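Local structure of diaminopimelate decarboxylase (Aquifex aeolicus, 2P3E) at residues B[20-28]-B[395-403]; B[384-393]-B[405-414]. The protein probably catalyses the pyridoxal 5'-phosphate-dependent decarboxylation of meso-diaminopimelate to L-lysine, the last step of lysine biosynthesis by the diaminopimelate pathway. All coordinates share one frame; numbering follows the deposited sequence.

Contact 1: B[20-28]-B[395-403]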
loop_
_atom_site.group_PDB
_atom_site.type_symbol
_atom_site.label_atom_id
_atom_site.label_comp_id
_atom_site.label_asym_id
_atom_site.label_seq_id
_atom_site.Cartn_x
_atom_site.Cartn_y
_atom_site.Cartn_z
ATOM N N ILE B 20 2.837 12.391 25.156
ATOM C CA ILE B 20 3.136 10.951 25.223
ATOM C C ILE B 20 4.483 10.776 25.894
ATOM O O ILE B 20 5.467 11.379 25.474
ATOM C CB ILE B 20 3.122 10.277 23.806
ATOM C CG1 ILE B 20 3.283 8.749 23.928
ATOM C CG2 ILE B 20 4.175 10.907 22.871
ATOM C CD1 ILE B 20 3.066 8.004 22.631
ATOM N N GLU B 21 4.528 9.960 26.947
ATOM C CA GLU B 21 5.728 9.822 27.787
ATOM C C GLU B 21 6.398 11.171 28.151
ATOM O O GLU B 21 7.627 11.317 28.076
ATOM C CB GLU B 21 6.748 8.856 27.146
ATOM C CG GLU B 21 6.264 7.411 27.103
ATOM C CD GLU B 21 7.387 6.418 27.237
ATOM O OE1 GLU B 21 8.273 6.636 28.095
ATOM O OE2 GLU B 21 7.382 5.417 26.487
ATOM N N GLY B 22 5.582 12.147 28.530
ATOM C CA GLY B 22 6.076 13.470 28.941
ATOM C C GLY B 22 6.613 14.337 27.811
ATOM O O GLY B 22 7.331 15.306 28.064
ATOM N N VAL B 23 6.310 13.973 26.558
ATOM C CA VAL B 23 6.719 14.781 25.409
ATOM C C VAL B 23 5.482 15.281 24.659
ATOM O O VAL B 23 4.590 14.502 24.317
ATOM C CB VAL B 23 7.677 14.021 24.438
ATOM C CG1 VAL B 23 8.121 14.934 23.288
ATOM C CG2 VAL B 23 8.895 13.492 25.176
ATOM N N SER B 24 5.436 16.588 24.421
ATOM C CA SER B 24 4.298 17.236 23.772
ATOM C C SER B 24 4.248 16.791 22.308
ATOM O O SER B 24 5.243 16.879 21.606
ATOM C CB SER B 24 4.484 18.756 23.843
ATOM O OG SER B 24 3.700 19.412 22.883
ATOM N N LEU B 25 3.085 16.324 21.859
ATOM C CA LEU B 25 2.890 15.987 20.453
ATOM C C LEU B 25 2.949 17.203 19.548
ATOM O O LEU B 25 3.410 17.115 18.418
ATOM C CB LEU B 25 1.578 15.208 20.250
ATOM C CG LEU B 25 1.817 13.777 20.773
ATOM C CD1 LEU B 25 0.536 13.093 20.949
ATOM C CD2 LEU B 25 2.769 12.947 19.867
ATOM N N LYS B 26 2.486 18.349 20.042
ATOM C CA LYS B 26 2.606 19.578 19.253
ATOM C C LYS B 26 4.069 19.966 19.003
ATOM O O LYS B 26 4.434 20.324 17.883
ATOM C CB LYS B 26 1.817 20.733 19.879
ATOM C CG LYS B 26 1.864 22.006 19.042
ATOM C CD LYS B 26 0.873 23.037 19.568
ATOM C CE LYS B 26 0.817 24.244 18.657
ATOM N NZ LYS B 26 0.063 25.373 19.314
ATOM N N GLU B 27 4.910 19.881 20.032
ATOM C CA GLU B 27 6.334 20.136 19.829
ATOM C C GLU B 27 6.976 19.152 18.846
ATOM O O GLU B 27 7.751 19.551 17.987
ATOM C CB GLU B 27 7.118 20.137 21.142
ATOM C CG GLU B 27 8.558 20.726 20.983
ATOM C CD GLU B 27 8.583 22.237 20.607
ATOM O OE1 GLU B 27 7.835 23.055 21.204
ATOM O OE2 GLU B 27 9.359 22.611 19.704
ATOM N N LEU B 28 6.659 17.869 18.988
ATOM C CA LEU B 28 7.179 16.871 18.050
ATOM C C LEU B 28 6.761 17.173 16.609
ATOM O O LEU B 28 7.580 17.081 15.701
ATOM C CB LEU B 28 6.741 15.448 18.447
ATOM C CG LEU B 28 7.415 14.888 19.700
ATOM C CD1 LEU B 28 6.703 13.625 20.098
ATOM C CD2 LEU B 28 8.905 14.620 19.453
ATOM N N LEU B 395 10.772 7.892 18.495
ATOM C CA LEU B 395 10.565 7.026 19.650
ATOM C C LEU B 395 10.787 7.845 20.930
ATOM O O LEU B 395 11.888 8.393 21.155
ATOM C CB LEU B 395 11.539 5.854 19.615
ATOM C CG LEU B 395 11.555 4.855 20.796
ATOM C CD1 LEU B 395 10.283 4.029 20.808
ATOM C CD2 LEU B 395 12.778 3.968 20.676
ATOM N N VAL B 396 9.740 7.944 21.740
ATOM C CA VAL B 396 9.776 8.726 22.966
ATOM C C VAL B 396 10.037 7.796 24.162
ATOM O O VAL B 396 9.543 6.667 24.196
ATOM C CB VAL B 396 8.476 9.521 23.161
ATOM C CG1 VAL B 396 8.563 10.367 24.413
ATOM C CG2 VAL B 396 8.232 10.449 21.977
ATOM N N GLU B 397 10.855 8.256 25.110
ATOM C CA GLU B 397 11.071 7.513 26.349
ATOM C C GLU B 397 11.327 8.507 27.482
ATOM O O GLU B 397 12.331 9.240 27.447
ATOM C CB GLU B 397 12.260 6.566 26.215
ATOM C CG GLU B 397 12.487 5.668 27.437
ATOM C CD GLU B 397 13.568 4.632 27.204
ATOM O OE1 GLU B 397 13.518 3.894 26.189
ATOM O OE2 GLU B 397 14.473 4.531 28.036
ATOM N N ASN B 398 10.405 8.532 28.443
ATOM C CA ASN B 398 10.536 9.331 29.674
ATOM C C ASN B 398 11.062 10.757 29.407
ATOM O O ASN B 398 12.161 11.115 29.837
ATOM C CB ASN B 398 11.432 8.595 30.678
ATOM C CG ASN B 398 11.365 9.196 32.078
ATOM O OD1 ASN B 398 10.405 9.889 32.428
ATOM N ND2 ASN B 398 12.393 8.929 32.882
ATOM N N GLY B 399 10.293 11.531 28.641
ATOM C CA GLY B 399 10.639 12.926 28.352
ATOM C C GLY B 399 11.659 13.198 27.254
ATOM O O GLY B 399 11.862 14.356 26.884
ATOM N N SER B 400 12.326 12.170 26.732
ATOM C CA SER B 400 13.293 12.400 25.664
ATOM C C SER B 400 12.908 11.654 24.385
ATOM O O SER B 400 11.970 10.855 24.396
ATOM C CB SER B 400 14.705 12.053 26.115
ATOM O OG SER B 400 14.875 10.657 26.238
ATOM N N VAL B 401 13.604 11.952 23.288
ATOM C CA VAL B 401 13.229 11.407 21.971
ATOM C C VAL B 401 14.416 10.958 21.142
ATOM O O VAL B 401 15.491 11.550 21.205
ATOM C CB VAL B 401 12.357 12.385 21.109
ATOM C CG1 VAL B 401 11.171 12.864 21.872
ATOM C CG2 VAL B 401 13.174 13.591 20.608
ATOM N N LYS B 402 14.203 9.909 20.352
ATOM C CA LYS B 402 15.139 9.513 19.339
ATOM C C LYS B 402 14.438 9.493 17.980
ATOM O O LYS B 402 13.321 8.987 17.846
ATOM C CB LYS B 402 15.711 8.115 19.644
ATOM C CG LYS B 402 16.597 8.043 20.876
ATOM C CD LYS B 402 17.178 6.622 21.079
ATOM C CE LYS B 402 16.032 5.630 21.336
ATOM N NZ LYS B 402 16.372 4.389 22.157
ATOM N N LEU B 403 15.094 10.050 16.975
ATOM C CA LEU B 403 14.623 9.911 15.619
ATOM C C LEU B 403 14.972 8.499 15.154
ATOM O O LEU B 403 16.154 8.130 15.143
ATOM C CB LEU B 403 15.243 10.994 14.709
ATOM C CG LEU B 403 14.808 11.051 13.233
ATOM C CD1 LEU B 403 13.298 11.380 13.144
ATOM C CD2 LEU B 403 15.619 12.119 12.508
#
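Glu21 and Gly399 join two beta hairpins turn to turn, each reversing through a type I' turn: Ile20 to Val23 in one, Glu397 to Ser400 in the other. The polar contacts all start from Glu21. Gly399 N donates to Glu21 O at 2.7 Å. The Glu21 side chain, bent at chi2 (-148°), brings OE1 to the second turn, where Asn398 N donates to it at 2.9 Å from above the carboxylate plane, almost straight (168°). OE2 turns to Ser40 OG and Asn42 N, which tie the carboxylate to the end of strand 36-40 and the start of helix 41-54. With an alanine in place of Glu21, Asn398 N, Ser40 OG and Asn42 N would probably lose their shared carboxylate acceptor.

Apolar contacts follow: Val396 is wedged among Ile20, Val23 and Leu28, and its CG2 lies 4.0 Å from Leu28 CD1. Leu28, from the helix that Ser24 N-caps, also slides past Val401, CD2 to CG1 3.8 Å. Val23 straddles both strands of the second hairpin: CG1 rests on Val401 CG1 at 3.9 Å, while CG2 presses on Val396 CG1 at 3.2 Å, tighter than usual van der Waals contact.

Contact 2: B[384-393]-B[405-414]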
loop_
_atom_site.group_PDB
_atom_site.type_symbol
_atom_site.label_atom_id
_atom_site.label_comp_id
_atom_site.label_asym_id
_atom_site.label_seq_id
_atom_site.Cartn_x
_atom_site.Cartn_y
_atom_site.Cartn_z
ATOM N N HIS B 384 4.295 4.896 -1.571
ATOM C CA HIS B 384 4.678 6.159 -2.190
ATOM C C HIS B 384 3.658 6.638 -3.209
ATOM O O HIS B 384 3.964 7.478 -4.054
ATOM C CB HIS B 384 6.056 6.038 -2.869
ATOM C CG HIS B 384 7.168 5.818 -1.894
ATOM N ND1 HIS B 384 8.094 4.807 -2.029
ATOM C CD2 HIS B 384 7.475 6.468 -0.747
ATOM C CE1 HIS B 384 8.950 4.863 -1.021
ATOM N NE2 HIS B 384 8.583 5.848 -0.219
ATOM N N TYR B 385 2.433 6.131 -3.097
ATOM C CA TYR B 385 1.373 6.524 -4.001
ATOM C C TYR B 385 1.270 8.050 -4.090
ATOM O O TYR B 385 1.363 8.749 -3.066
ATOM C CB TYR B 385 0.056 5.859 -3.555
ATOM C CG TYR B 385 -1.063 5.957 -4.553
ATOM C CD1 TYR B 385 -0.816 5.892 -5.929
ATOM C CD2 TYR B 385 -2.395 6.094 -4.119
ATOM C CE1 TYR B 385 -1.861 5.993 -6.859
ATOM C CE2 TYR B 385 -3.437 6.182 -5.031
ATOM C CZ TYR B 385 -3.163 6.132 -6.396
ATOM O OH TYR B 385 -4.215 6.224 -7.285
ATOM N N ASN B 386 1.126 8.565 -5.320
ATOM C CA ASN B 386 1.104 9.997 -5.589
ATOM C C ASN B 386 2.468 10.662 -5.329
ATOM O O ASN B 386 2.543 11.870 -5.107
ATOM C CB ASN B 386 -0.009 10.711 -4.784
ATOM C CG ASN B 386 -1.443 10.357 -5.240
ATOM O OD1 ASN B 386 -2.386 10.947 -4.744
ATOM N ND2 ASN B 386 -1.603 9.420 -6.188
ATOM N N MET B 387 3.544 9.870 -5.361
ATOM C CA MET B 387 4.902 10.397 -5.155
ATOM C C MET B 387 5.019 11.103 -3.798
ATOM O O MET B 387 5.670 12.142 -3.681
ATOM C CB MET B 387 5.313 11.326 -6.320
ATOM C CG MET B 387 5.921 10.612 -7.510
ATOM S SD MET B 387 7.521 9.826 -7.126
ATOM C CE MET B 387 8.517 11.281 -6.771
ATOM N N ARG B 388 4.395 10.523 -2.773
ATOM C CA ARG B 388 4.429 11.091 -1.441
ATOM C C ARG B 388 5.481 10.403 -0.583
ATOM O O ARG B 388 5.376 9.206 -0.329
ATOM C CB ARG B 388 3.043 10.998 -0.770
ATOM C CG ARG B 388 1.959 11.743 -1.555
ATOM C CD ARG B 388 0.707 12.056 -0.730
ATOM N NE ARG B 388 0.888 13.296 0.033
ATOM C CZ ARG B 388 0.696 14.551 -0.416
ATOM N NH1 ARG B 388 0.247 14.823 -1.650
ATOM N NH2 ARG B 388 0.942 15.566 0.419
ATOM N N PRO B 389 6.513 11.157 -0.141
ATOM C CA PRO B 389 7.495 10.552 0.761
ATOM C C PRO B 389 6.818 10.138 2.066
ATOM O O PRO B 389 5.873 10.806 2.529
ATOM C CB PRO B 389 8.491 11.684 1.034
ATOM C CG PRO B 389 8.316 12.650 -0.100
ATOM C CD PRO B 389 6.841 12.555 -0.470
ATOM N N ARG B 390 7.295 9.040 2.634
ATOM C CA ARG B 390 6.728 8.521 3.870
ATOM C C ARG B 390 7.190 9.309 5.099
ATOM O O ARG B 390 8.167 10.070 5.051
ATOM C CB ARG B 390 7.012 7.023 4.031
ATOM C CG ARG B 390 6.358 6.172 2.923
ATOM C CD ARG B 390 6.625 4.684 3.087
ATOM N NE ARG B 390 8.040 4.347 2.857
ATOM C CZ ARG B 390 8.474 3.146 2.486
ATOM N NH1 ARG B 390 7.604 2.155 2.301
ATOM N NH2 ARG B 390 9.777 2.928 2.302
ATOM N N ALA B 391 6.449 9.121 6.184
ATOM C CA ALA B 391 6.576 9.917 7.396
ATOM C C ALA B 391 7.878 9.642 8.128
ATOM O O ALA B 391 8.433 8.538 8.031
ATOM C CB ALA B 391 5.407 9.596 8.321
ATOM N N ALA B 392 8.330 10.637 8.907
ATOM C CA ALA B 392 9.374 10.400 9.917
ATOM C C ALA B 392 8.770 9.519 11.029
ATOM O O ALA B 392 7.550 9.512 11.229
ATOM C CB ALA B 392 9.879 11.721 10.506
ATOM N N GLU B 393 9.637 8.780 11.719
ATOM C CA GLU B 393 9.253 8.019 12.895
ATOM C C GLU B 393 10.129 8.422 14.102
ATOM O O GLU B 393 11.344 8.469 14.005
ATOM C CB GLU B 393 9.415 6.525 12.640
ATOM C CG GLU B 393 8.420 5.932 11.602
ATOM C CD GLU B 393 8.593 4.409 11.442
ATOM O OE1 GLU B 393 9.691 3.946 11.009
ATOM O OE2 GLU B 393 7.637 3.661 11.735
ATOM N N ARG B 405 13.396 6.943 12.235
ATOM C CA ARG B 405 13.386 6.944 10.767
ATOM C C ARG B 405 13.275 8.375 10.267
ATOM O O ARG B 405 12.331 9.077 10.614
ATOM C CB ARG B 405 12.232 6.098 10.197
ATOM C CG ARG B 405 12.382 5.866 8.678
ATOM C CD ARG B 405 11.219 5.081 8.067
ATOM N NE ARG B 405 11.362 5.054 6.602
ATOM C CZ ARG B 405 11.866 4.041 5.901
ATOM N NH1 ARG B 405 12.270 2.927 6.499
ATOM N NH2 ARG B 405 11.918 4.128 4.576
ATOM N N LYS B 406 14.247 8.809 9.465
ATOM C CA LYS B 406 14.192 10.146 8.859
ATOM C C LYS B 406 13.030 10.181 7.873
ATOM O O LYS B 406 12.691 9.156 7.260
ATOM C CB LYS B 406 15.483 10.468 8.109
ATOM C CG LYS B 406 16.752 10.576 9.012
ATOM C CD LYS B 406 18.029 10.782 8.129
ATOM C CE LYS B 406 18.337 9.544 7.258
ATOM N NZ LYS B 406 19.739 9.525 6.683
ATOM N N ARG B 407 12.429 11.357 7.735
ATOM C CA ARG B 407 11.472 11.591 6.666
ATOM C C ARG B 407 12.177 11.403 5.323
ATOM O O ARG B 407 13.298 11.886 5.122
ATOM C CB ARG B 407 10.903 13.002 6.765
ATOM C CG ARG B 407 9.718 13.292 5.827
ATOM C CD ARG B 407 9.131 14.680 6.110
ATOM N NE ARG B 407 8.769 14.785 7.527
ATOM C CZ ARG B 407 7.649 14.295 8.067
ATOM N NH1 ARG B 407 6.751 13.645 7.311
ATOM N NH2 ARG B 407 7.449 14.415 9.370
ATOM N N GLU B 408 11.510 10.699 4.415
ATOM C CA GLU B 408 12.004 10.511 3.055
ATOM C C GLU B 408 11.876 11.810 2.268
ATOM O O GLU B 408 11.123 12.704 2.648
ATOM C CB GLU B 408 11.194 9.400 2.372
ATOM C CG GLU B 408 11.398 8.040 3.030
ATOM C CD GLU B 408 10.354 7.015 2.605
ATOM O OE1 GLU B 408 9.532 7.328 1.725
ATOM O OE2 GLU B 408 10.396 5.889 3.122
ATOM N N ASN B 409 12.618 11.894 1.174
ATOM C CA ASN B 409 12.438 12.946 0.195
ATOM C C ASN B 409 12.113 12.329 -1.161
ATOM O O ASN B 409 12.100 11.110 -1.293
ATOM C CB ASN B 409 13.677 13.855 0.153
ATOM C CG ASN B 409 14.963 13.097 -0.157
ATOM O OD1 ASN B 409 14.967 12.016 -0.767
ATOM N ND2 ASN B 409 16.080 13.688 0.248
ATOM N N TYR B 410 11.812 13.162 -2.161
ATOM C CA TYR B 410 11.452 12.659 -3.494
ATOM C C TYR B 410 12.549 11.804 -4.130
ATOM O O TYR B 410 12.256 10.802 -4.801
ATOM C CB TYR B 410 11.102 13.821 -4.433
ATOM C CG TYR B 410 10.053 14.770 -3.891
ATOM C CD1 TYR B 410 8.938 14.295 -3.181
ATOM C CD2 TYR B 410 10.153 16.139 -4.124
ATOM C CE1 TYR B 410 7.977 15.180 -2.681
ATOM C CE2 TYR B 410 9.194 17.026 -3.642
ATOM C CZ TYR B 410 8.107 16.530 -2.924
ATOM O OH TYR B 410 7.157 17.406 -2.455
ATOM N N ASP B 411 13.806 12.219 -3.927
ATOM C CA ASP B 411 14.926 11.505 -4.485
ATOM C C ASP B 411 14.905 10.041 -4.038
ATOM O O ASP B 411 15.202 9.158 -4.830
ATOM C CB ASP B 411 16.255 12.145 -4.071
ATOM C CG ASP B 411 16.605 13.417 -4.893
ATOM O OD1 ASP B 411 15.942 13.704 -5.920
ATOM O OD2 ASP B 411 17.569 14.100 -4.482
ATOM N N TYR B 412 14.574 9.803 -2.766
ATOM C CA TYR B 412 14.533 8.428 -2.209
ATOM C C TYR B 412 13.550 7.509 -2.942
ATOM O O TYR B 412 13.863 6.344 -3.239
ATOM C CB TYR B 412 14.174 8.475 -0.715
ATOM C CG TYR B 412 13.883 7.099 -0.108
ATOM C CD1 TYR B 412 14.924 6.293 0.354
ATOM C CD2 TYR B 412 12.571 6.625 -0.010
ATOM C CE1 TYR B 412 14.673 5.019 0.925
ATOM C CE2 TYR B 412 12.290 5.358 0.542
ATOM C CZ TYR B 412 13.336 4.567 1.014
ATOM O OH TYR B 412 13.076 3.333 1.558
ATOM N N ILE B 413 12.364 8.037 -3.223
ATOM C CA ILE B 413 11.316 7.297 -3.949
ATOM C C ILE B 413 11.835 6.769 -5.300
ATOM O O ILE B 413 11.613 5.604 -5.643
ATOM C CB ILE B 413 10.029 8.146 -4.152
ATOM C CG1 ILE B 413 9.476 8.642 -2.801
ATOM C CG2 ILE B 413 8.936 7.341 -4.909
ATOM C CD1 ILE B 413 8.334 9.675 -2.938
ATOM N N VAL B 414 12.512 7.630 -6.062
ATOM C CA VAL B 414 12.930 7.256 -7.424
ATOM C C VAL B 414 14.419 6.893 -7.563
ATOM O O VAL B 414 14.906 6.692 -8.678
ATOM C CB VAL B 414 12.526 8.348 -8.467
ATOM C CG1 VAL B 414 10.990 8.493 -8.507
ATOM C CG2 VAL B 414 13.170 9.677 -8.137
HETATM O O HOH W 1 6.436 12.919 4.556
HETATM O O HOH W 2 10.547 7.781 6.259
#
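Glu408 is the acceptor on which His384 and Arg390 converge. His384 NE2 donates to Glu408 OE1 at 2.6 Å on the syn side, tilted somewhat from the carboxylate plane, with the oxygen close to the imidazole plane; Arg390 N reaches the same oxygen at 3.0 Å from the opposite face of the carboxylate. Glu408 OE2 takes the side-on grip of Arg390, NE at 2.8 Å and NH2 at 3.1 Å, and both bonds lie in the guanidinium plane. Arg405 NH2 completes a salt-bridge network at 2.7 Å through the anti lone pair of Glu408 OE2.

Around this core, Ile413 lays CG1 over one face of the His384 ring in a CH-pi contact, 3.8 Å from its centroid, and Tyr412 meets the imidazole rim to rim. With CG1 anti to the carbonyl carbon (chi1 -57°), Ile413 has CG2 anti to the backbone N and beside Met387 SD, while Pro389 CG packs on Tyr410 CD1 at 3.5 Å. Asn409 N-caps helix 410-414, which carries Tyr410, Tyr412 and Ile413.

Farther out, Glu393 and Arg405 form an antiparallel hydrogen-bonded pair, Glu393 N to Arg405 O 2.9 Å. One water bridges Ala391 O, Arg405 NE and Lys406 O; another joins Pro389 O to Arg407 NH1, which also bonds Pro35 O. The second subunit adds its Arg390 at His384 ND1 and its Ile413 O at Arg405 NH1, placing the network in the dimer interface. Five hydrogen bonds, two to OE1 and three to OE2, hold both carboxylate oxygens in this buried setting, and two guanidinium groups beside them probably favour the charged form of Glu408.

In the fold
From the N terminus, the chain passes through the hairpin turn and helix start of 20-28, then runs through the barrel domain and the strands that follow before returning at 384-393. Contact 1 closes this long loop of 366 residues when 395-403 meets 20-28. Contact 2 closes a short one, only 11 residues between 384-393 and 405-414, and those residues include 395-403. The segments alternate along the chain, so the two contacts cross. They share the hairpin of strands 392-397 and 400-405: contact 1 ties its turn to the N-terminal region, contact 2 its open end to the C-terminal helix 410-414. Their centres lie about 22 Å apart, yet Leu403 CD1 packs on Glu393 O at 3.6 Å.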